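Local coordinates for protein cellulase (PDB 5HOS) that probably hydrolyses internal beta-1,4-glucosidic bonds of cellulose, as an endoglucanase of glycosyl hydrolase family 5, at residues K147-Y161 / T182-T196. Residues are numbered along the deposited sequence; the frame is centred on the assembly and turned at random.
Sequences KSDNAVIFGLMNEPY and TGATNLILVPGALWT
Phe154 and Ile188 pair side by side where strands 152-155 and 188-191, the fourth and fifth of a (beta/alpha)8 TIM barrel, run parallel; helix 165-181 makes the right-handed crossover. The case illustrates how a barrel seam is sealed from solvent along its strands and open to it at either end, where close contacts persist. In the middle, Phe154 N donates to Leu187 O (2.9 Å) and Phe154 O accepts from Leu189 N, while Leu156 N reaches Leu189 O. Outside the barrel wall, Leu156 CG presses on Ile188 CG2 (3.6 Å); on the interior side Ile153 CG2 meets Leu189 CG. The buried amide of Asn186 closes the N-terminal end of the seam. Its ND2 points almost straight at Val152 O (N-H...O 174°), and its OD1 takes the amide hydrogen of Ser148. With both ends gripped, the amide is held stacked on the Phe154 ring, planes 22° apart. Beyond it the contact opens to solvent, where Lys147, CG anti to its N (chi1 -177°) and chain extended, reaches Thr182 O with NZ (3.0 Å).

At the C-terminal mouth, where this family keeps its active site, Glu159 hydrogen-bonds His229 through OE2, while its OE1 meets the edge of the Trp195 ring at CD1 (3.3 Å), carboxylate at right angles. The Tyr161 ring, near parallel to exposed Trp195, barely overlaps it; Tyr161 CB covers one indole face, 3.5 Å from the five-membered ring's centroid.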
loop_
_atom_site.group_PDB
_atom_site.type_symbol
_atom_site.label_atom_id
_atom_site.label_comp_id
_atom_site.label_asym_id
_atom_site.label_seq_id
_atom_site.Cartn_x
_atom_site.Cartn_y
_atom_site.Cartn_z
ATOM N N LYS A 147 -16.968 5.689 6.324
ATOM C CA LYS A 147 -16.847 5.958 7.771
ATOM C C LYS A 147 -17.045 4.718 8.615
ATOM O O LYS A 147 -18.137 4.155 8.670
ATOM C CB LYS A 147 -17.840 7.037 8.217
ATOM C CG LYS A 147 -17.716 7.404 9.702
ATOM C CD LYS A 147 -18.619 8.571 10.071
ATOM C CE LYS A 147 -18.723 8.729 11.578
ATOM N NZ LYS A 147 -19.435 9.992 11.931
ATOM N N SER A 148 -15.961 4.302 9.253
ATOM C CA SER A 148 -15.950 3.225 10.230
ATOM C C SER A 148 -16.390 1.863 9.675
ATOM O O SER A 148 -16.800 0.987 10.423
ATOM C CB SER A 148 -16.778 3.617 11.462
ATOM O OG SER A 148 -16.302 4.823 12.006
ATOM N N ASP A 149 -16.266 1.684 8.367
ATOM C CA ASP A 149 -16.524 0.416 7.738
ATOM C C ASP A 149 -15.265 -0.411 7.957
ATOM O O ASP A 149 -14.220 -0.119 7.391
ATOM C CB ASP A 149 -16.809 0.629 6.253
ATOM C CG ASP A 149 -17.127 -0.662 5.516
ATOM O OD1 ASP A 149 -16.675 -1.736 5.941
ATOM O OD2 ASP A 149 -17.831 -0.597 4.484
ATOM N N ASN A 150 -15.371 -1.451 8.776
ATOM C CA ASN A 150 -14.197 -2.226 9.179
ATOM C C ASN A 150 -13.508 -2.983 8.036
ATOM O O ASN A 150 -12.364 -3.384 8.182
ATOM C CB ASN A 150 -14.546 -3.176 10.323
ATOM C CG ASN A 150 -13.317 -3.644 11.087
ATOM O OD1 ASN A 150 -12.528 -2.829 11.589
ATOM N ND2 ASN A 150 -13.138 -4.961 11.172
ATOM N N ALA A 151 -14.176 -3.151 6.898
ATOM C CA ALA A 151 -13.510 -3.738 5.725
ATOM C C ALA A 151 -12.546 -2.793 5.022
ATOM O O ALA A 151 -11.745 -3.259 4.219
ATOM C CB ALA A 151 -14.528 -4.234 4.720
ATOM N N VAL A 152 -12.641 -1.486 5.287
ATOM C CA VAL A 152 -11.923 -0.481 4.507
ATOM C C VAL A 152 -10.791 0.119 5.324
ATOM O O VAL A 152 -11.006 0.618 6.434
ATOM C CB VAL A 152 -12.869 0.631 4.020
ATOM C CG1 VAL A 152 -12.153 1.588 3.078
ATOM C CG2 VAL A 152 -14.069 0.015 3.308
ATOM N N ILE A 153 -9.592 0.059 4.751
ATOM C CA ILE A 153 -8.376 0.583 5.355
ATOM C C ILE A 153 -7.915 1.777 4.515
ATOM O O ILE A 153 -7.969 1.747 3.279
ATOM C CB ILE A 153 -7.286 -0.509 5.420
ATOM C CG1 ILE A 153 -7.755 -1.694 6.281
ATOM C CG2 ILE A 153 -5.963 0.047 5.945
ATOM C CD1 ILE A 153 -6.976 -2.973 6.038
ATOM N N PHE A 154 -7.471 2.828 5.191
ATOM C CA PHE A 154 -7.091 4.073 4.537
ATOM C C PHE A 154 -5.585 4.144 4.294
ATOM O O PHE A 154 -4.815 4.354 5.219
ATOM C CB PHE A 154 -7.570 5.266 5.378
ATOM C CG PHE A 154 -9.078 5.361 5.549
ATOM C CD1 PHE A 154 -9.966 4.762 4.664
ATOM C CD2 PHE A 154 -9.605 6.107 6.599
ATOM C CE1 PHE A 154 -11.336 4.898 4.818
ATOM C CE2 PHE A 154 -10.972 6.237 6.768
ATOM C CZ PHE A 154 -11.840 5.627 5.885
ATOM N N GLY A 155 -5.175 3.950 3.042
ATOM C CA GLY A 155 -3.770 4.096 2.627
ATOM C C GLY A 155 -3.507 5.530 2.210
ATOM O O GLY A 155 -3.709 5.888 1.052
ATOM N N LEU A 156 -3.041 6.350 3.151
ATOM C CA LEU A 156 -2.939 7.811 2.953
ATOM C C LEU A 156 -2.302 8.242 1.632
ATOM O O LEU A 156 -2.832 9.109 0.942
ATOM C CB LEU A 156 -2.166 8.465 4.092
ATOM C CG LEU A 156 -2.773 8.444 5.496
ATOM C CD1 LEU A 156 -1.829 9.206 6.414
ATOM C CD2 LEU A 156 -4.164 9.052 5.505
ATOM N N MET A 157 -1.165 7.653 1.293
ATOM C CA MET A 157 -0.441 8.069 0.089
ATOM C C MET A 157 0.603 7.055 -0.314
ATOM O O MET A 157 1.403 6.654 0.507
ATOM C CB MET A 157 0.277 9.407 0.341
ATOM C CG MET A 157 1.016 9.985 -0.872
ATOM S SD MET A 157 -0.061 10.211 -2.296
ATOM C CE MET A 157 -1.332 11.276 -1.628
ATOM N N ASN A 158 0.654 6.709 -1.594
ATOM C CA ASN A 158 1.728 5.855 -2.067
ATOM C C ASN A 158 3.032 6.635 -2.251
ATOM O O ASN A 158 3.057 7.606 -3.001
ATOM C CB ASN A 158 1.383 5.233 -3.409
ATOM C CG ASN A 158 2.378 4.184 -3.818
ATOM O OD1 ASN A 158 2.533 3.183 -3.134
ATOM N ND2 ASN A 158 3.058 4.397 -4.945
ATOM N N GLU A 159 4.093 6.181 -1.590
ATOM C CA GLU A 159 5.473 6.618 -1.843
ATOM C C GLU A 159 5.693 8.126 -2.063
ATOM O O GLU A 159 6.124 8.539 -3.144
ATOM C CB GLU A 159 6.058 5.813 -3.019
ATOM C CG GLU A 159 6.104 4.312 -2.735
ATOM C CD GLU A 159 6.921 3.501 -3.731
ATOM O OE1 GLU A 159 7.478 4.078 -4.681
ATOM O OE2 GLU A 159 7.007 2.259 -3.554
ATOM N N PRO A 160 5.418 8.955 -1.035
ATOM C CA PRO A 160 5.935 10.333 -1.078
ATOM C C PRO A 160 7.440 10.305 -1.321
ATOM O O PRO A 160 8.115 9.454 -0.740
ATOM C CB PRO A 160 5.641 10.877 0.329
ATOM C CG PRO A 160 4.676 9.930 0.952
ATOM C CD PRO A 160 4.891 8.598 0.297
ATOM N N TYR A 161 7.973 11.162 -2.192
ATOM C CA TYR A 161 9.432 11.107 -2.464
ATOM C C TYR A 161 10.218 12.392 -2.694
ATOM O O TYR A 161 11.424 12.398 -2.439
ATOM C CB TYR A 161 9.743 10.141 -3.601
ATOM C CG TYR A 161 9.420 10.651 -4.982
ATOM C CD1 TYR A 161 8.159 10.454 -5.535
ATOM C CD2 TYR A 161 10.383 11.301 -5.749
ATOM C CE1 TYR A 161 7.870 10.908 -6.815
ATOM C CE2 TYR A 161 10.103 11.763 -7.024
ATOM C CZ TYR A 161 8.846 11.550 -7.551
ATOM O OH TYR A 161 8.549 12.004 -8.801
ATOM N N THR A 182 -13.770 13.348 11.465
ATOM C CA THR A 182 -15.025 12.832 10.883
ATOM C C THR A 182 -15.725 11.790 11.757
ATOM O O THR A 182 -16.894 11.498 11.533
ATOM C CB THR A 182 -14.850 12.160 9.508
ATOM O OG1 THR A 182 -14.157 10.912 9.659
ATOM C CG2 THR A 182 -14.126 13.065 8.522
ATOM N N GLY A 183 -15.002 11.210 12.711
ATOM C CA GLY A 183 -15.508 10.121 13.550
ATOM C C GLY A 183 -15.150 8.739 13.031
ATOM O O GLY A 183 -15.386 7.746 13.698
ATOM N N ALA A 184 -14.548 8.669 11.847
ATOM C CA ALA A 184 -14.160 7.402 11.254
ATOM C C ALA A 184 -13.114 6.688 12.099
ATOM O O ALA A 184 -12.099 7.283 12.479
ATOM C CB ALA A 184 -13.619 7.637 9.856
ATOM N N THR A 185 -13.378 5.416 12.389
ATOM C CA THR A 185 -12.517 4.588 13.221
ATOM C C THR A 185 -11.638 3.616 12.448
ATOM O O THR A 185 -10.995 2.757 13.049
ATOM C CB THR A 185 -13.371 3.761 14.193
ATOM O OG1 THR A 185 -14.294 2.969 13.434
ATOM C CG2 THR A 185 -14.129 4.673 15.127
ATOM N N ASN A 186 -11.581 3.771 11.130
ATOM C CA ASN A 186 -10.825 2.871 10.281
ATOM C C ASN A 186 -9.338 2.854 10.589
ATOM O O ASN A 186 -8.765 3.839 11.064
ATOM C CB ASN A 186 -10.967 3.265 8.813
ATOM C CG ASN A 186 -12.410 3.488 8.399
ATOM O OD1 ASN A 186 -13.066 4.403 8.901
ATOM N ND2 ASN A 186 -12.890 2.697 7.482
ATOM N N LEU A 187 -8.718 1.730 10.273
ATOM C CA LEU A 187 -7.281 1.633 10.300
ATOM C C LEU A 187 -6.696 2.548 9.231
ATOM O O LEU A 187 -7.190 2.575 8.092
ATOM C CB LEU A 187 -6.852 0.208 10.031
ATOM C CG LEU A 187 -5.363 -0.027 9.837
ATOM C CD1 LEU A 187 -4.606 0.182 11.145
ATOM C CD2 LEU A 187 -5.154 -1.404 9.247
ATOM N N ILE A 188 -5.643 3.273 9.610
ATOM C CA ILE A 188 -4.918 4.140 8.697
ATOM C C ILE A 188 -3.495 3.612 8.515
ATOM O O ILE A 188 -2.826 3.311 9.478
ATOM C CB ILE A 188 -4.858 5.605 9.202
ATOM C CG1 ILE A 188 -6.265 6.187 9.340
ATOM C CG2 ILE A 188 -4.028 6.459 8.241
ATOM C CD1 ILE A 188 -6.326 7.474 10.133
ATOM N N LEU A 189 -3.037 3.529 7.263
ATOM C CA LEU A 189 -1.655 3.202 6.950
ATOM C C LEU A 189 -0.918 4.489 6.565
ATOM O O LEU A 189 -1.320 5.193 5.620
ATOM C CB LEU A 189 -1.583 2.167 5.828
ATOM C CG LEU A 189 -2.312 0.838 6.058
ATOM C CD1 LEU A 189 -2.087 -0.083 4.874
ATOM C CD2 LEU A 189 -1.896 0.156 7.346
ATOM N N VAL A 190 0.151 4.779 7.309
ATOM C CA VAL A 190 0.881 6.057 7.236
ATOM C C VAL A 190 2.285 5.786 6.699
ATOM O O VAL A 190 3.082 5.114 7.359
ATOM C CB VAL A 190 1.023 6.701 8.634
ATOM C CG1 VAL A 190 1.614 8.104 8.521
ATOM C CG2 VAL A 190 -0.323 6.754 9.339
ATOM N N PRO A 191 2.600 6.276 5.493
ATOM C CA PRO A 191 3.936 6.068 4.952
ATOM C C PRO A 191 4.903 7.156 5.425
ATOM O O PRO A 191 4.469 8.219 5.858
ATOM C CB PRO A 191 3.709 6.215 3.458
ATOM C CG PRO A 191 2.661 7.284 3.382
ATOM C CD PRO A 191 1.798 7.146 4.616
ATOM N N GLY A 192 6.202 6.884 5.332
ATOM C CA GLY A 192 7.217 7.930 5.394
ATOM C C GLY A 192 7.431 8.497 4.000
ATOM O O GLY A 192 6.689 8.157 3.076
ATOM N N ALA A 193 8.412 9.385 3.852
ATOM C CA ALA A 193 8.825 9.852 2.522
ATOM C C ALA A 193 9.996 9.009 1.976
ATOM O O ALA A 193 10.184 7.865 2.410
ATOM C CB ALA A 193 9.133 11.338 2.557
ATOM N N LEU A 194 10.745 9.518 0.999
ATOM C CA LEU A 194 11.816 8.740 0.346
ATOM C C LEU A 194 11.337 7.357 -0.081
ATOM O O LEU A 194 11.978 6.341 0.221
ATOM C CB LEU A 194 13.072 8.633 1.244
ATOM C CG LEU A 194 14.076 9.780 1.215
ATOM C CD1 LEU A 194 15.235 9.444 2.153
ATOM C CD2 LEU A 194 14.591 10.059 -0.195
ATOM N N TRP A 195 10.181 7.335 -0.757
ATOM C CA TRP A 195 9.531 6.111 -1.263
ATOM C C TRP A 195 9.212 5.084 -0.183
ATOM O O TRP A 195 8.999 3.913 -0.477
ATOM C CB TRP A 195 10.339 5.453 -2.389
ATOM C CG TRP A 195 10.589 6.327 -3.588
ATOM C CD1 TRP A 195 9.782 6.488 -4.669
ATOM C CD2 TRP A 195 11.759 7.114 -3.838
ATOM N NE1 TRP A 195 10.362 7.350 -5.579
ATOM C CE2 TRP A 195 11.581 7.741 -5.094
ATOM C CE3 TRP A 195 12.942 7.353 -3.124
ATOM C CZ2 TRP A 195 12.529 8.600 -5.639
ATOM C CZ3 TRP A 195 13.887 8.208 -3.668
ATOM C CH2 TRP A 195 13.676 8.816 -4.923
ATOM N N THR A 196 9.141 5.564 1.059
ATOM C CA THR A 196 8.830 4.782 2.247
ATOM C C THR A 196 9.494 3.382 2.302
ATOM O O THR A 196 8.895 2.404 2.751
ATOM C CB THR A 196 7.294 4.812 2.527
ATOM O OG1 THR A 196 7.043 4.538 3.916
ATOM C CG2 THR A 196 6.463 3.881 1.626
HETATM O O HOH W 1 -10.271 -0.373 8.932
HETATM O O HOH W 2 -0.287 5.068 2.800
HETATM O O HOH W 3 11.348 12.267 0.322
#